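Long-range contacts in RND efflux system, outer membrane lipoprotein, NodT family (PDB 6U94), which probably forms the outer-membrane exit channel of a tripartite RND efflux pump: residues Leu53-Leu58 with Gly262-Leu267; Ala268-Gly273 with Thr446-Leu451. All coordinates share one frame; numbering follows the deposited sequence.

Interaction 1 of 2, residues Leu53-Leu58 with Gly262-Leu267; sequences LADAQL and GDRALL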
loop_
_atom_site.group_PDB
_atom_site.type_symbol
_atom_site.label_atom_id
_atom_site.label_comp_id
_atom_site.label_asym_id
_atom_site.label_seq_id
_atom_site.Cartn_x
_atom_site.Cartn_y
_atom_site.Cartn_z
ATOM N N LEU A 53 1.895 6.498 -11.808
ATOM C CA LEU A 53 3.030 5.594 -11.975
ATOM C C LEU A 53 4.021 6.257 -12.923
ATOM O O LEU A 53 3.819 6.277 -14.139
ATOM C CB LEU A 53 2.565 4.241 -12.500
ATOM C CG LEU A 53 1.456 3.587 -11.673
ATOM C CD1 LEU A 53 1.161 2.191 -12.177
ATOM C CD2 LEU A 53 1.832 3.554 -10.204
ATOM N N ALA A 54 5.100 6.805 -12.363
ATOM C CA ALA A 54 6.052 7.588 -13.142
ATOM C C ALA A 54 7.174 6.753 -13.739
ATOM O O ALA A 54 7.712 7.120 -14.791
ATOM C CB ALA A 54 6.653 8.697 -12.275
ATOM N N ASP A 55 7.541 5.643 -13.101
ATOM C CA ASP A 55 8.659 4.838 -13.579
ATOM C C ASP A 55 8.318 4.189 -14.915
ATOM O O ASP A 55 7.249 3.591 -15.074
ATOM C CB ASP A 55 9.023 3.774 -12.546
ATOM C CG ASP A 55 10.273 3.006 -12.917
ATOM O OD1 ASP A 55 11.339 3.642 -13.063
ATOM O OD2 ASP A 55 10.191 1.769 -13.057
ATOM N N ALA A 56 9.238 4.309 -15.877
ATOM C CA ALA A 56 8.983 3.797 -17.219
ATOM C C ALA A 56 8.797 2.285 -17.210
ATOM O O ALA A 56 7.898 1.760 -17.876
ATOM C CB ALA A 56 10.128 4.193 -18.154
ATOM N N GLN A 57 9.640 1.567 -16.464
ATOM C CA GLN A 57 9.501 0.116 -16.393
ATOM C C GLN A 57 8.177 -0.277 -15.750
ATOM O O GLN A 57 7.496 -1.197 -16.221
ATOM C CB GLN A 57 10.673 -0.490 -15.621
ATOM C CG GLN A 57 10.642 -2.005 -15.556
ATOM C CD GLN A 57 10.631 -2.643 -16.934
ATOM O OE1 GLN A 57 11.607 -2.553 -17.680
ATOM N NE2 GLN A 57 9.521 -3.286 -17.281
ATOM N N LEU A 58 7.794 0.414 -14.672
ATOM C CA LEU A 58 6.508 0.147 -14.038
ATOM C C LEU A 58 5.355 0.426 -14.996
ATOM O O LEU A 58 4.376 -0.329 -15.039
ATOM C CB LEU A 58 6.369 0.981 -12.765
ATOM C CG LEU A 58 5.016 0.897 -12.055
ATOM C CD1 LEU A 58 4.698 -0.536 -11.666
ATOM C CD2 LEU A 58 4.992 1.796 -10.837
ATOM N N GLY A 262 16.722 2.330 -3.581
ATOM C CA GLY A 262 17.483 3.477 -3.118
ATOM C C GLY A 262 16.653 4.697 -2.782
ATOM O O GLY A 262 15.877 4.690 -1.823
ATOM N N ASP A 263 16.810 5.756 -3.580
ATOM C CA ASP A 263 16.058 6.987 -3.390
ATOM C C ASP A 263 15.343 7.458 -4.650
ATOM O O ASP A 263 14.680 8.499 -4.609
ATOM C CB ASP A 263 16.981 8.106 -2.880
ATOM N N ARG A 264 15.450 6.727 -5.757
ATOM C CA ARG A 264 14.820 7.157 -6.997
ATOM C C ARG A 264 13.301 7.108 -6.877
ATOM O O ARG A 264 12.736 6.274 -6.165
ATOM C CB ARG A 264 15.292 6.290 -8.165
ATOM C CG ARG A 264 14.950 4.815 -8.042
ATOM C CD ARG A 264 15.692 4.011 -9.096
ATOM N NE ARG A 264 15.091 2.702 -9.332
ATOM C CZ ARG A 264 14.121 2.478 -10.214
ATOM N NH1 ARG A 264 13.638 3.479 -10.938
ATOM N NH2 ARG A 264 13.631 1.256 -10.371
ATOM N N ALA A 265 12.641 8.027 -7.578
ATOM C CA ALA A 265 11.196 8.183 -7.488
ATOM C C ALA A 265 10.519 7.357 -8.575
ATOM O O ALA A 265 10.790 7.546 -9.765
ATOM C CB ALA A 265 10.802 9.653 -7.610
ATOM N N LEU A 266 9.641 6.443 -8.162
ATOM C CA LEU A 266 8.827 5.668 -9.089
ATOM C C LEU A 266 7.368 6.091 -9.106
ATOM O O LEU A 266 6.726 5.998 -10.152
ATOM C CB LEU A 266 8.907 4.173 -8.756
ATOM C CG LEU A 266 10.265 3.496 -8.966
ATOM C CD1 LEU A 266 11.098 3.526 -7.693
ATOM C CD2 LEU A 266 10.077 2.074 -9.461
ATOM N N LEU A 267 6.836 6.548 -7.978
ATOM C CA LEU A 267 5.494 7.102 -7.902
ATOM C C LEU A 267 5.561 8.622 -7.908
ATOM O O LEU A 267 6.500 9.222 -7.379
ATOM C CB LEU A 267 4.768 6.625 -6.641
ATOM C CG LEU A 267 4.670 5.119 -6.405
ATOM C CD1 LEU A 267 3.778 4.828 -5.208
ATOM C CD2 LEU A 267 4.152 4.420 -7.651
#
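The N-terminal cap of helix 56-67 is also where this helix meets the 262-267 loop, and D55 does both jobs by dividing its carboxylate between L58 and R264. A chi1 of -174° sets the D55 carboxylate opposite its own N, where OD2 can reach the first turn of the helix. OD2 accepts L58 N at 3.2 Å, from above the carboxylate plane. The other oxygen, OD1, receives R264 NH1 in a salt bridge of 3.1 Å with a fairly straight N-H...O angle of 161°. OD1 lies in the guanidinium plane, but the arginine reaches it from above the carboxylate, the two planes being 59° apart. L266 serves both partners of the bridge: its CD2 packs 3.6 Å from CG of D55, while its CD1 sits over the centre of one face of the R264 guanidinium.

The backbones are joined through a single acceptor. L266 O takes A54 N at 2.9 Å and D55 N at 3.1 Å, the latter in the carbonyl plane on a lone pair, the former slightly tilted from it. One residue further, L53 and L267 form an isolated beta bridge. Their side chains run alongside each other in the same direction and meet methyl to methyl, CD2 of L53 lying 3.6 Å from CD2 of L267; L58 CD2 approaches the same L267 methyl more loosely. Helix 156-203 adds to the packing, with Y174 against D55 and L178 against R264 and L266.

The two bonds to L266 O fix the backbone at A54 and D55, and the two bonds to its carboxylate restrain the D55 side chain. The nearby arginine and the helix N-terminus would both be expected to favour the charged form of the aspartate, so that capping and docking probably reinforce each other.

Interaction 2 of 2, residues Ala268-Gly273 with Thr446-Leu451; sequences AEFPAG and TSRVTL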
loop_
_atom_site.group_PDB
_atom_site.type_symbol
_atom_site.label_atom_id
_atom_site.label_comp_id
_atom_site.label_asym_id
_atom_site.label_seq_id
_atom_site.Cartn_x
_atom_site.Cartn_y
_atom_site.Cartn_z
ATOM N N ALA A 268 4.558 9.241 -8.519
ATOM C CA ALA A 268 4.423 10.685 -8.451
ATOM C C ALA A 268 3.666 11.073 -7.188
ATOM O O ALA A 268 2.793 10.342 -6.711
ATOM C CB ALA A 268 3.700 11.221 -9.688
ATOM N N GLU A 269 4.023 12.229 -6.638
ATOM C CA GLU A 269 3.353 12.718 -5.444
ATOM C C GLU A 269 1.953 13.217 -5.786
ATOM O O GLU A 269 1.698 13.730 -6.878
ATOM C CB GLU A 269 4.169 13.835 -4.793
ATOM C CG GLU A 269 3.652 14.279 -3.434
ATOM C CD GLU A 269 3.476 13.120 -2.475
ATOM O OE1 GLU A 269 2.347 12.587 -2.376
ATOM O OE2 GLU A 269 4.472 12.732 -1.827
ATOM N N PHE A 270 1.039 13.046 -4.840
ATOM C CA PHE A 270 -0.324 13.507 -5.037
ATOM C C PHE A 270 -0.350 15.030 -5.113
ATOM O O PHE A 270 0.267 15.699 -4.270
ATOM C CB PHE A 270 -1.222 13.016 -3.906
ATOM C CG PHE A 270 -1.407 11.528 -3.890
ATOM C CD1 PHE A 270 -2.289 10.915 -4.773
ATOM C CD2 PHE A 270 -0.702 10.741 -2.999
ATOM C CE1 PHE A 270 -2.459 9.539 -4.762
ATOM C CE2 PHE A 270 -0.867 9.370 -2.980
ATOM C CZ PHE A 270 -1.748 8.766 -3.862
ATOM N N PRO A 271 -1.025 15.611 -6.103
ATOM C CA PRO A 271 -1.080 17.073 -6.198
ATOM C C PRO A 271 -1.793 17.678 -4.997
ATOM O O PRO A 271 -2.588 17.030 -4.313
ATOM C CB PRO A 271 -1.867 17.320 -7.494
ATOM C CG PRO A 271 -1.775 16.036 -8.255
ATOM C CD PRO A 271 -1.726 14.958 -7.218
ATOM N N ALA A 272 -1.493 18.946 -4.742
ATOM C CA ALA A 272 -2.189 19.671 -3.690
ATOM C C ALA A 272 -3.579 20.079 -4.162
ATOM O O ALA A 272 -3.763 20.498 -5.308
ATOM C CB ALA A 272 -1.388 20.905 -3.276
ATOM N N GLY A 273 -4.560 19.943 -3.274
ATOM C CA GLY A 273 -5.900 20.423 -3.556
ATOM C C GLY A 273 -6.752 19.525 -4.427
ATOM O O GLY A 273 -7.532 20.029 -5.240
ATOM N N THR A 446 3.342 1.608 -0.609
ATOM C CA THR A 446 2.123 0.812 -0.677
ATOM C C THR A 446 0.895 1.642 -0.323
ATOM O O THR A 446 -0.149 1.528 -0.976
ATOM C CB THR A 446 2.238 -0.398 0.254
ATOM O OG1 THR A 446 3.231 -1.297 -0.250
ATOM C CG2 THR A 446 0.902 -1.133 0.368
ATOM N N SER A 447 1.004 2.489 0.701
ATOM C CA SER A 447 -0.144 3.286 1.115
ATOM C C SER A 447 -0.486 4.361 0.091
ATOM O O SER A 447 -1.640 4.798 0.023
ATOM C CB SER A 447 0.112 3.917 2.481
ATOM O OG SER A 447 0.629 5.223 2.337
ATOM N N ARG A 448 0.493 4.812 -0.698
ATOM C CA ARG A 448 0.188 5.731 -1.790
ATOM C C ARG A 448 -0.556 5.011 -2.906
ATOM O O ARG A 448 -1.453 5.583 -3.538
ATOM C CB ARG A 448 1.475 6.366 -2.318
ATOM C CG ARG A 448 2.202 7.216 -1.282
ATOM C CD ARG A 448 3.672 7.393 -1.613
ATOM N NE ARG A 448 3.886 8.212 -2.801
ATOM C CZ ARG A 448 5.051 8.775 -3.111
ATOM N NH1 ARG A 448 6.100 8.608 -2.315
ATOM N NH2 ARG A 448 5.167 9.509 -4.209
ATOM N N VAL A 449 -0.193 3.752 -3.161
ATOM C CA VAL A 449 -0.919 2.934 -4.125
ATOM C C VAL A 449 -2.358 2.732 -3.669
ATOM O O VAL A 449 -3.297 2.825 -4.470
ATOM C CB VAL A 449 -0.193 1.592 -4.330
ATOM C CG1 VAL A 449 -1.097 0.595 -5.050
ATOM C CG2 VAL A 449 1.097 1.808 -5.106
ATOM N N THR A 450 -2.556 2.472 -2.375
ATOM C CA THR A 450 -3.906 2.279 -1.858
ATOM C C THR A 450 -4.718 3.567 -1.931
ATOM O O THR A 450 -5.922 3.534 -2.214
ATOM C CB THR A 450 -3.851 1.763 -0.423
ATOM O OG1 THR A 450 -2.981 0.628 -0.361
ATOM C CG2 THR A 450 -5.239 1.353 0.047
ATOM N N LEU A 451 -4.079 4.712 -1.684
ATOM C CA LEU A 451 -4.778 5.983 -1.824
ATOM C C LEU A 451 -5.148 6.264 -3.277
ATOM O O LEU A 451 -6.186 6.883 -3.544
ATOM C CB LEU A 451 -3.927 7.117 -1.259
ATOM C CG LEU A 451 -4.543 8.518 -1.305
ATOM C CD1 LEU A 451 -5.879 8.559 -0.570
ATOM C CD2 LEU A 451 -3.574 9.542 -0.735
#
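The F270 ring has L451 over one face and the backbone of R448 at its edge, whereas the R448 guanidinium has E269 over one face and A268 at its edge. On the ring, L451 CD2 makes a CH-pi contact 3.8 Å from the centroid, placed 21° off the normal and shifted toward the rim. The carbonyl oxygen of R448 comes in near the ring plane, 3.2 Å from CZ. F52, whose ring also meets F270, adds a further aromatic neighbour.

The arginine sets out from helix 421-454 past the ring edge, its CB 3.9 Å from F270 CE2, and then bends at chi3 (68°) to carry the guanidinium beside the loop backbone. There NH2 lies 3.5 Å from A268 O, without a hydrogen bond. E269 OE2 stands above the guanidinium plane, 4.1 Å from NH2, so this pairing is one of charge alone. The stronger hold on the glutamate is elsewhere: OE1 forms a salt bridge with R385 of helix 362-415 and also accepts F270 N at 2.8 Å.

No hydrogen bond crosses the contact. The F270 ring rests on the helix through apolar contacts on its face and the R448 carbonyl at its edge, and the carboxylate of E269, set among R385 and R448, probably offsets their neighbouring positive charges while steadying the backbone at F270.

Overall arrangement
Interactions 1 and 2 follow one another along the loop between helices 253-256 and 283-294, their centres about 13 Å apart. The first ties that loop to the start of helix 56-67, the second to helix 421-454, so a short extended run joins an early helix to a late one. They touch at L267, whose O lies 3.5 Å from R448 NH2 and whose CD1 lies 4.0 Å from V449 CG2, in plain van der Waals contact, without a hydrogen bond. F52 also spans the two: it precedes L53, touches L267, shares a backbone hydrogen bond with A268 and meets the F270 ring. The pair illustrates a division of labour, polar capping and carbonyl sharing in interaction 1, mainly aromatic and charge packing in interaction 2.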